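Local coordinates for protein sulfotransferase (Alicyclobacillus acidocaldarius subsp. acidocaldarius, PDB 3RNL) that probably transfers sulfuryl groups to an acceptor molecule, as a bacterial member of the sulfotransferase family with a P-loop-type alpha/beta fold, and binds magnesium ions, at residues 33-36 / 37-40; 65-69 / 70-74; 169-172 / 173-177. All coordinates share one frame; numbering follows the deposited sequence.

The three contacts come in series along the chain, and each is local. Interaction 1 leaves strand 34-35, at one margin of the five-stranded parallel sheet; interaction 2 starts helix 70-75; interaction 3 spans some two and a half turns of helix 167-178. Interactions 1 and 2 are neighbours, their centres 15 Å apart, and K39 NZ joins them through a probable hydrogen bond of 2.6 Å to Y65 O, with K39 CE packed on I67 CD1. The two loops thus brace each other, while interaction 3 belongs to a separate part of the sandwich, its centre 24 Å from each of the others. Interactions 1 and 3 each hold a magnesium ion through a backbone carbonyl, I34 O and D176 O.

Interaction 1: residues 33-36 / 37-40; sequences DIYI and PPKK. With MG (magnesium ion), chain B.
This is a local strand-to-loop contact at the end of strand 34-35, one of the two outer strands of the parallel sheet, where the chain leaves through a Pro-Pro pair and K40 reaches back to the carbonyl of the first proline. The tyrosine ring of Y35 leans on that proline: CE2 lies 3.5 Å from P37 N and 3.9 Å from P37 CD, an oblique approach. CG of Y35 stands anti to the backbone N (chi1 -178°), which carries the ring forward along the chain, and its hydroxyl ends beside P38 CD. I36 fills in from another direction, its CG2 methyl packing on P37 CD at 3.7 Å. Prolines suit such an exit, because their rings give apolar surface and neither nitrogen carries a hydrogen with which to prolong strand pairing.

K40 ties the loop together. Bent at chi2, its chain brings NZ to P37 O at 2.9 Å, with a C=O...N angle of 148° and the nitrogen tilted 23° from the carbonyl plane. Water 1 accepts from K40 NZ and donates to I36 O, so one ammonium group serves two successive carbonyls, one directly and one through water. The same NZ forms a salt bridge with D25, which links the loop to helix 21-29. A lysine fits here because its long chain spans the turn and its three N-H groups can be shared.

At the strand, I34 O binds a magnesium ion at 2.4 Å; three waters and the carbonyl oxygens of S29 and H31 join it. The buried side chains of I34 and I36 pack between helix 21-29 and F11 of strand 11-13, while Y35 forms backbone hydrogen bonds with A85 and G87 of the adjoining parallel strand 85-89.

Interaction 2: residues 65-69 / 70-74; sequences YTIRD and EDAYM
An aspartate N-cap starts helix 70-75, and D69 provides it by accepting a hydrogen bond from A72 N through its carboxylate. D69 OD2 receives that N-H at 2.9 Å, with an N-H...O angle of 150°. The donor comes from the anti side of the carboxylate, 31° out of its plane. CG of D69 is turned anti to the backbone N (chi1 172°), which directs the carboxylate forward, toward the amides of the first turn. The other oxygen is engaged as well: water 5 donates to D69 OD1 at 2.7 Å and accepts from D71 N, so the cap extends to a second amide by way of a water.

The first amides of a helix have no preceding turn to supply carbonyls, and Asp is a common N-cap because its short side chain can provide acceptors. The negative carboxylate would also be expected to interact favourably with the helix dipole. Against this, D71 OD2 stands 4.4 Å from D69 OD2, and the two like charges probably repel to some degree. The backbone carbonyl of D69 begins the regular helical pattern, taking Y73 N at 2.9 Å; one residue later, E70 O accepts M74 N.

Next to the cap, I67 lays a branched side chain against the same turn. Its CG2 methyl, anti to the backbone N, meets A72 CB at 3.8 Å and Y73 CB at 4.1 Å. Alanine is small enough to let the loop lie close, while the beta-branched isoleucine offers a methyl directly to the helix. Y73 is buried: its ring stacks with F44 and meets F45 and F77 edge-to-face, and its hydroxyl bonds to E88 of strand 85-89.

Interaction 3: residues 169-172 / 173-177; sequences AQVK and RYLDV. With MG (magnesium ion), chain C.
K172 NZ and D176 OD2 meet at 2.8 Å in a salt bridge, the ammonium using the syn lone pair of the carboxylate. The lysine chain runs extended until it bends at chi4 (-75°), which swings NZ onto the oxygen, and its CG also passes 3.5 Å from OD2. Lysine and aspartate suit these exposed and partly exposed positions, where their opposite charges can pair along the helix surface.

Their backbones are joined by the same i to i+4 spacing, D176 N donating to K172 O at 2.8 Å. V171 CG1 lies alongside L175 CD1 at 3.8 Å, and the backbone bond from L175 N to V171 O (2.9 Å, N-H...O 168°) joins the same two residues. V171 is buried and touches L290 and I294 of helix 273-294; L175, partly exposed, also touches R180. The tyrosine Y174 has Q170 O at its ring edge, 3.6 Å from CD2; farther out, its ring packs against helix 99-106 and its hydroxyl bonds to Y93 O.

D176 O, not the carboxylate, binds a magnesium ion at 2.3 Å, together with four waters. Polar on one side and apolar on another, the segment is typical of an amphipathic alpha-helix packed in an alpha-beta-alpha sandwich.

Interaction 1: residues 33-36 / 37-40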
loop_
_atom_site.group_PDB
_atom_site.type_symbol
_atom_site.label_atom_id
_atom_site.label_comp_id
_atom_site.label_asym_id
_atom_site.label_seq_id
_atom_site.Cartn_x
_atom_site.Cartn_y
_atom_site.Cartn_z
ATOM N N ASP A 33 -12.380 -8.149 17.124
ATOM C CA ASP A 33 -11.391 -9.221 16.998
ATOM C C ASP A 33 -10.136 -8.838 16.198
ATOM O O ASP A 33 -9.343 -9.702 15.855
ATOM C CB ASP A 33 -12.032 -10.489 16.435
ATOM C CG ASP A 33 -11.485 -11.760 17.067
ATOM O OD1 ASP A 33 -10.690 -11.683 18.038
ATOM O OD2 ASP A 33 -11.873 -12.844 16.589
ATOM N N ILE A 34 -10.013 -7.567 15.824
ATOM C CA ILE A 34 -8.848 -7.115 15.054
ATOM C C ILE A 34 -8.131 -5.981 15.776
ATOM O O ILE A 34 -8.774 -5.023 16.210
ATOM C CB ILE A 34 -9.287 -6.587 13.678
ATOM C CG1 ILE A 34 -10.012 -7.684 12.894
ATOM C CG2 ILE A 34 -8.080 -6.062 12.878
ATOM C CD1 ILE A 34 -10.532 -7.205 11.532
ATOM N N TYR A 35 -6.807 -6.069 15.895
ATOM C CA TYR A 35 -6.025 -4.964 16.452
ATOM C C TYR A 35 -5.006 -4.473 15.439
ATOM O O TYR A 35 -4.280 -5.274 14.866
ATOM C CB TYR A 35 -5.265 -5.379 17.718
ATOM C CG TYR A 35 -4.509 -4.208 18.307
ATOM C CD1 TYR A 35 -5.146 -3.323 19.173
ATOM C CD2 TYR A 35 -3.183 -3.961 17.972
ATOM C CE1 TYR A 35 -4.484 -2.235 19.705
ATOM C CE2 TYR A 35 -2.506 -2.867 18.509
ATOM C CZ TYR A 35 -3.169 -2.011 19.371
ATOM O OH TYR A 35 -2.533 -0.911 19.900
ATOM N N ILE A 36 -5.054 -3.185 15.131
ATOM C CA ILE A 36 -4.028 -2.490 14.360
ATOM C C ILE A 36 -3.457 -1.324 15.163
ATOM O O ILE A 36 -4.239 -0.501 15.648
ATOM C CB ILE A 36 -4.541 -2.016 12.996
ATOM C CG1 ILE A 36 -5.069 -3.208 12.192
ATOM C CG2 ILE A 36 -3.411 -1.325 12.234
ATOM C CD1 ILE A 36 -5.768 -2.781 10.923
ATOM N N PRO A 37 -2.138 -1.292 15.407
ATOM C CA PRO A 37 -1.620 -0.183 16.220
ATOM C C PRO A 37 -1.818 1.181 15.566
ATOM O O PRO A 37 -1.967 1.264 14.356
ATOM C CB PRO A 37 -0.119 -0.494 16.343
ATOM C CG PRO A 37 0.191 -1.399 15.218
ATOM C CD PRO A 37 -1.067 -2.192 14.942
ATOM N N PRO A 38 -1.842 2.253 16.380
ATOM C CA PRO A 38 -2.015 3.604 15.828
ATOM C C PRO A 38 -0.845 4.044 14.935
ATOM O O PRO A 38 -0.957 5.032 14.212
ATOM C CB PRO A 38 -2.189 4.496 17.075
ATOM C CG PRO A 38 -1.643 3.689 18.226
ATOM C CD PRO A 38 -1.839 2.232 17.854
ATOM N N LYS A 39 0.269 3.323 14.990
ATOM C CA LYS A 39 1.434 3.639 14.165
ATOM C C LYS A 39 1.283 3.113 12.742
ATOM O O LYS A 39 1.122 1.915 12.540
ATOM C CB LYS A 39 2.692 3.030 14.794
ATOM C CG LYS A 39 3.957 3.186 13.962
ATOM C CD LYS A 39 4.353 4.638 13.861
ATOM C CE LYS A 39 5.622 4.769 13.038
ATOM N NZ LYS A 39 6.082 6.187 13.047
ATOM N N LYS A 40 1.365 4.016 11.764
ATOM C CA LYS A 40 1.382 3.639 10.356
ATOM C C LYS A 40 2.753 3.983 9.778
ATOM O O LYS A 40 3.458 4.857 10.310
ATOM C CB LYS A 40 0.327 4.421 9.575
ATOM C CG LYS A 40 -0.983 4.648 10.323
ATOM C CD LYS A 40 -1.635 3.326 10.719
ATOM C CE LYS A 40 -2.970 3.563 11.428
ATOM N NZ LYS A 40 -3.442 2.351 12.144
HETATM MG MG MG B . -10.480 -3.708 17.138
HETATM O O HOH W 1 -5.567 1.407 14.074
HETATM O O HOH W 2 -8.876 -2.106 18.394
HETATM O O HOH W 3 -12.426 -2.621 18.356
HETATM O O HOH W 4 -10.283 -4.807 19.420
#

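Interaction 2: residues 65-69 / 70-74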
loop_
_atom_site.group_PDB
_atom_site.type_symbol
_atom_site.label_atom_id
_atom_site.label_comp_id
_atom_site.label_asym_id
_atom_site.label_seq_id
_atom_site.Cartn_x
_atom_site.Cartn_y
_atom_site.Cartn_z
ATOM N N TYR A 65 10.579 8.773 11.078
ATOM C CA TYR A 65 9.441 8.148 11.774
ATOM C C TYR A 65 9.350 6.652 11.538
ATOM O O TYR A 65 8.525 5.981 12.148
ATOM C CB TYR A 65 8.091 8.774 11.372
ATOM C CG TYR A 65 8.054 10.288 11.370
ATOM C CD1 TYR A 65 8.946 11.033 12.135
ATOM C CD2 TYR A 65 7.133 10.963 10.581
ATOM C CE1 TYR A 65 8.914 12.435 12.103
ATOM C CE2 TYR A 65 7.092 12.342 10.546
ATOM C CZ TYR A 65 7.980 13.068 11.303
ATOM O OH TYR A 65 7.920 14.439 11.225
ATOM N N THR A 66 10.201 6.127 10.665
ATOM C CA THR A 66 10.215 4.698 10.407
ATOM C C THR A 66 10.887 3.995 11.587
ATOM O O THR A 66 11.692 4.596 12.317
ATOM C CB THR A 66 10.950 4.379 9.080
ATOM O OG1 THR A 66 12.130 5.185 8.984
ATOM C CG2 THR A 66 10.059 4.725 7.880
ATOM N N ILE A 67 10.528 2.731 11.786
ATOM C CA ILE A 67 11.012 1.959 12.921
ATOM C C ILE A 67 11.975 0.899 12.416
ATOM O O ILE A 67 11.612 0.063 11.594
ATOM C CB ILE A 67 9.856 1.331 13.700
ATOM C CG1 ILE A 67 9.018 2.462 14.320
ATOM C CG2 ILE A 67 10.401 0.406 14.805
ATOM C CD1 ILE A 67 7.838 2.004 15.123
ATOM N N ARG A 68 13.239 1.052 12.790
ATOM C CA ARG A 68 14.288 0.144 12.348
ATOM C C ARG A 68 14.765 -0.897 13.347
ATOM O O ARG A 68 15.502 -1.812 12.982
ATOM C CB ARG A 68 15.465 0.990 11.873
ATOM C CG ARG A 68 14.990 2.040 10.869
ATOM C CD ARG A 68 16.043 3.092 10.552
ATOM N NE ARG A 68 15.464 4.089 9.662
ATOM C CZ ARG A 68 15.906 4.375 8.443
ATOM N NH1 ARG A 68 16.976 3.757 7.952
ATOM N NH2 ARG A 68 15.279 5.298 7.719
ATOM N N ASP A 69 14.295 -0.788 14.582
ATOM C CA ASP A 69 14.767 -1.637 15.668
ATOM C C ASP A 69 13.707 -2.677 15.967
ATOM O O ASP A 69 12.536 -2.349 16.128
ATOM C CB ASP A 69 15.035 -0.788 16.912
ATOM C CG ASP A 69 15.345 -1.628 18.145
ATOM O OD1 ASP A 69 16.438 -2.229 18.203
ATOM O OD2 ASP A 69 14.501 -1.674 19.067
ATOM N N GLU A 70 14.119 -3.935 16.043
ATOM C CA GLU A 70 13.170 -5.015 16.239
ATOM C C GLU A 70 12.399 -4.889 17.552
ATOM O O GLU A 70 11.210 -5.184 17.597
ATOM C CB GLU A 70 13.885 -6.365 16.160
ATOM C CG GLU A 70 12.984 -7.563 16.343
ATOM C CD GLU A 70 13.753 -8.861 16.230
ATOM O OE1 GLU A 70 14.997 -8.805 16.102
ATOM O OE2 GLU A 70 13.120 -9.936 16.268
ATOM N N ASP A 71 13.076 -4.482 18.623
ATOM C CA ASP A 71 12.414 -4.349 19.916
ATOM C C ASP A 71 11.341 -3.258 19.868
ATOM O O ASP A 71 10.236 -3.440 20.386
ATOM C CB ASP A 71 13.421 -4.033 21.028
ATOM C CG ASP A 71 14.363 -5.196 21.318
ATOM O OD1 ASP A 71 14.014 -6.351 20.988
ATOM O OD2 ASP A 71 15.452 -4.956 21.886
ATOM N N ALA A 72 11.672 -2.131 19.240
ATOM C CA ALA A 72 10.722 -1.028 19.105
ATOM C C ALA A 72 9.554 -1.477 18.236
ATOM O O ALA A 72 8.392 -1.136 18.490
ATOM C CB ALA A 72 11.394 0.186 18.502
ATOM N N TYR A 73 9.853 -2.258 17.207
ATOM C CA TYR A 73 8.769 -2.744 16.357
ATOM C C TYR A 73 7.813 -3.629 17.155
ATOM O O TYR A 73 6.587 -3.481 17.071
ATOM C CB TYR A 73 9.318 -3.496 15.131
ATOM C CG TYR A 73 8.222 -3.960 14.209
ATOM C CD1 TYR A 73 7.532 -3.056 13.412
ATOM C CD2 TYR A 73 7.860 -5.299 14.153
ATOM C CE1 TYR A 73 6.501 -3.484 12.572
ATOM C CE2 TYR A 73 6.844 -5.729 13.318
ATOM C CZ TYR A 73 6.173 -4.820 12.534
ATOM O OH TYR A 73 5.154 -5.254 11.713
HETATM N N MSE A 74 8.364 -4.550 17.940
HETATM C CA MSE A 74 7.511 -5.452 18.709
HETATM C C MSE A 74 6.649 -4.686 19.716
HETATM O O MSE A 74 5.522 -5.094 20.004
HETATM C CB MSE A 74 8.338 -6.544 19.392
HETATM C CG MSE A 74 9.035 -7.473 18.388
HETATM SE SE MSE A 74 7.756 -8.284 17.135
HETATM C CE MSE A 74 6.548 -8.949 18.472
HETATM O O HOH W 5 16.047 -4.767 18.861
#

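Interaction 3: residues 169-172 / 173-177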
loop_
_atom_site.group_PDB
_atom_site.type_symbol
_atom_site.label_atom_id
_atom_site.label_comp_id
_atom_site.label_asym_id
_atom_site.label_seq_id
_atom_site.Cartn_x
_atom_site.Cartn_y
_atom_site.Cartn_z
ATOM N N ALA A 169 4.823 -6.798 -11.008
ATOM C CA ALA A 169 5.967 -7.496 -10.406
ATOM C C ALA A 169 5.929 -7.450 -8.879
ATOM O O ALA A 169 6.417 -8.367 -8.209
ATOM C CB ALA A 169 7.292 -6.913 -10.919
ATOM N N GLN A 170 5.384 -6.367 -8.330
ATOM C CA GLN A 170 5.312 -6.204 -6.879
ATOM C C GLN A 170 4.346 -7.217 -6.291
ATOM O O GLN A 170 4.632 -7.854 -5.279
ATOM C CB GLN A 170 4.825 -4.791 -6.527
ATOM C CG GLN A 170 5.721 -3.696 -7.132
ATOM C CD GLN A 170 5.155 -2.296 -6.888
ATOM O OE1 GLN A 170 4.687 -1.999 -5.800
ATOM N NE2 GLN A 170 5.220 -1.432 -7.898
ATOM N N VAL A 171 3.182 -7.340 -6.917
ATOM C CA VAL A 171 2.194 -8.318 -6.460
ATOM C C VAL A 171 2.710 -9.749 -6.671
ATOM O O VAL A 171 2.549 -10.623 -5.788
ATOM C CB VAL A 171 0.861 -8.100 -7.191
ATOM C CG1 VAL A 171 -0.127 -9.216 -6.860
ATOM C CG2 VAL A 171 0.279 -6.713 -6.817
ATOM N N LYS A 172 3.359 -9.995 -7.809
ATOM C CA LYS A 172 3.897 -11.339 -8.056
ATOM C C LYS A 172 4.841 -11.765 -6.933
ATOM O O LYS A 172 4.832 -12.913 -6.503
ATOM C CB LYS A 172 4.636 -11.414 -9.393
ATOM C CG LYS A 172 5.217 -12.819 -9.656
ATOM C CD LYS A 172 5.906 -12.900 -11.006
ATOM C CE LYS A 172 6.336 -14.344 -11.338
ATOM N NZ LYS A 172 7.551 -14.787 -10.569
ATOM N N ARG A 173 5.675 -10.844 -6.466
ATOM C CA ARG A 173 6.622 -11.197 -5.399
ATOM C C ARG A 173 5.879 -11.684 -4.147
ATOM O O ARG A 173 6.283 -12.665 -3.525
ATOM C CB ARG A 173 7.545 -10.005 -5.077
ATOM C CG ARG A 173 8.619 -10.275 -4.010
ATOM C CD ARG A 173 9.615 -11.384 -4.390
ATOM N NE ARG A 173 10.156 -11.290 -5.753
ATOM C CZ ARG A 173 11.193 -10.537 -6.108
ATOM N NH1 ARG A 173 11.623 -10.547 -7.376
ATOM N NH2 ARG A 173 11.797 -9.764 -5.202
ATOM N N TYR A 174 4.787 -11.012 -3.773
ATOM C CA TYR A 174 3.995 -11.472 -2.622
ATOM C C TYR A 174 3.301 -12.800 -2.884
ATOM O O TYR A 174 3.254 -13.665 -1.995
ATOM C CB TYR A 174 2.978 -10.420 -2.167
ATOM C CG TYR A 174 3.622 -9.404 -1.251
ATOM C CD1 TYR A 174 3.619 -9.591 0.135
ATOM C CD2 TYR A 174 4.291 -8.296 -1.770
ATOM C CE1 TYR A 174 4.231 -8.666 0.988
ATOM C CE2 TYR A 174 4.905 -7.361 -0.920
ATOM C CZ TYR A 174 4.881 -7.561 0.450
ATOM O OH TYR A 174 5.503 -6.648 1.287
ATOM N N LEU A 175 2.740 -12.967 -4.078
ATOM C CA LEU A 175 2.099 -14.251 -4.399
ATOM C C LEU A 175 3.117 -15.381 -4.404
ATOM O O LEU A 175 2.818 -16.507 -3.954
ATOM C CB LEU A 175 1.388 -14.192 -5.747
ATOM C CG LEU A 175 0.182 -13.240 -5.764
ATOM C CD1 LEU A 175 -0.305 -13.015 -7.184
ATOM C CD2 LEU A 175 -0.925 -13.823 -4.916
ATOM N N ASP A 176 4.310 -15.109 -4.925
ATOM C CA ASP A 176 5.348 -16.140 -4.928
ATOM C C ASP A 176 5.746 -16.505 -3.499
ATOM O O ASP A 176 5.871 -17.671 -3.146
ATOM C CB ASP A 176 6.609 -15.669 -5.662
ATOM C CG ASP A 176 6.421 -15.584 -7.165
ATOM O OD1 ASP A 176 5.429 -16.153 -7.692
ATOM O OD2 ASP A 176 7.287 -14.967 -7.826
ATOM N N VAL A 177 5.982 -15.509 -2.669
ATOM C CA VAL A 177 6.496 -15.798 -1.321
ATOM C C VAL A 177 5.432 -16.426 -0.404
ATOM O O VAL A 177 5.694 -17.431 0.290
ATOM C CB VAL A 177 7.066 -14.505 -0.677
ATOM C CG1 VAL A 177 7.382 -14.721 0.808
ATOM C CG2 VAL A 177 8.318 -14.044 -1.439
HETATM MG MG MG C . 6.083 -19.826 -4.003
HETATM O O HOH W 6 5.500 -19.734 -5.945
HETATM O O HOH W 7 7.364 -19.747 -2.201
HETATM O O HOH W 8 8.291 -18.952 -4.954
HETATM O O HOH W 9 4.152 -20.371 -2.608
#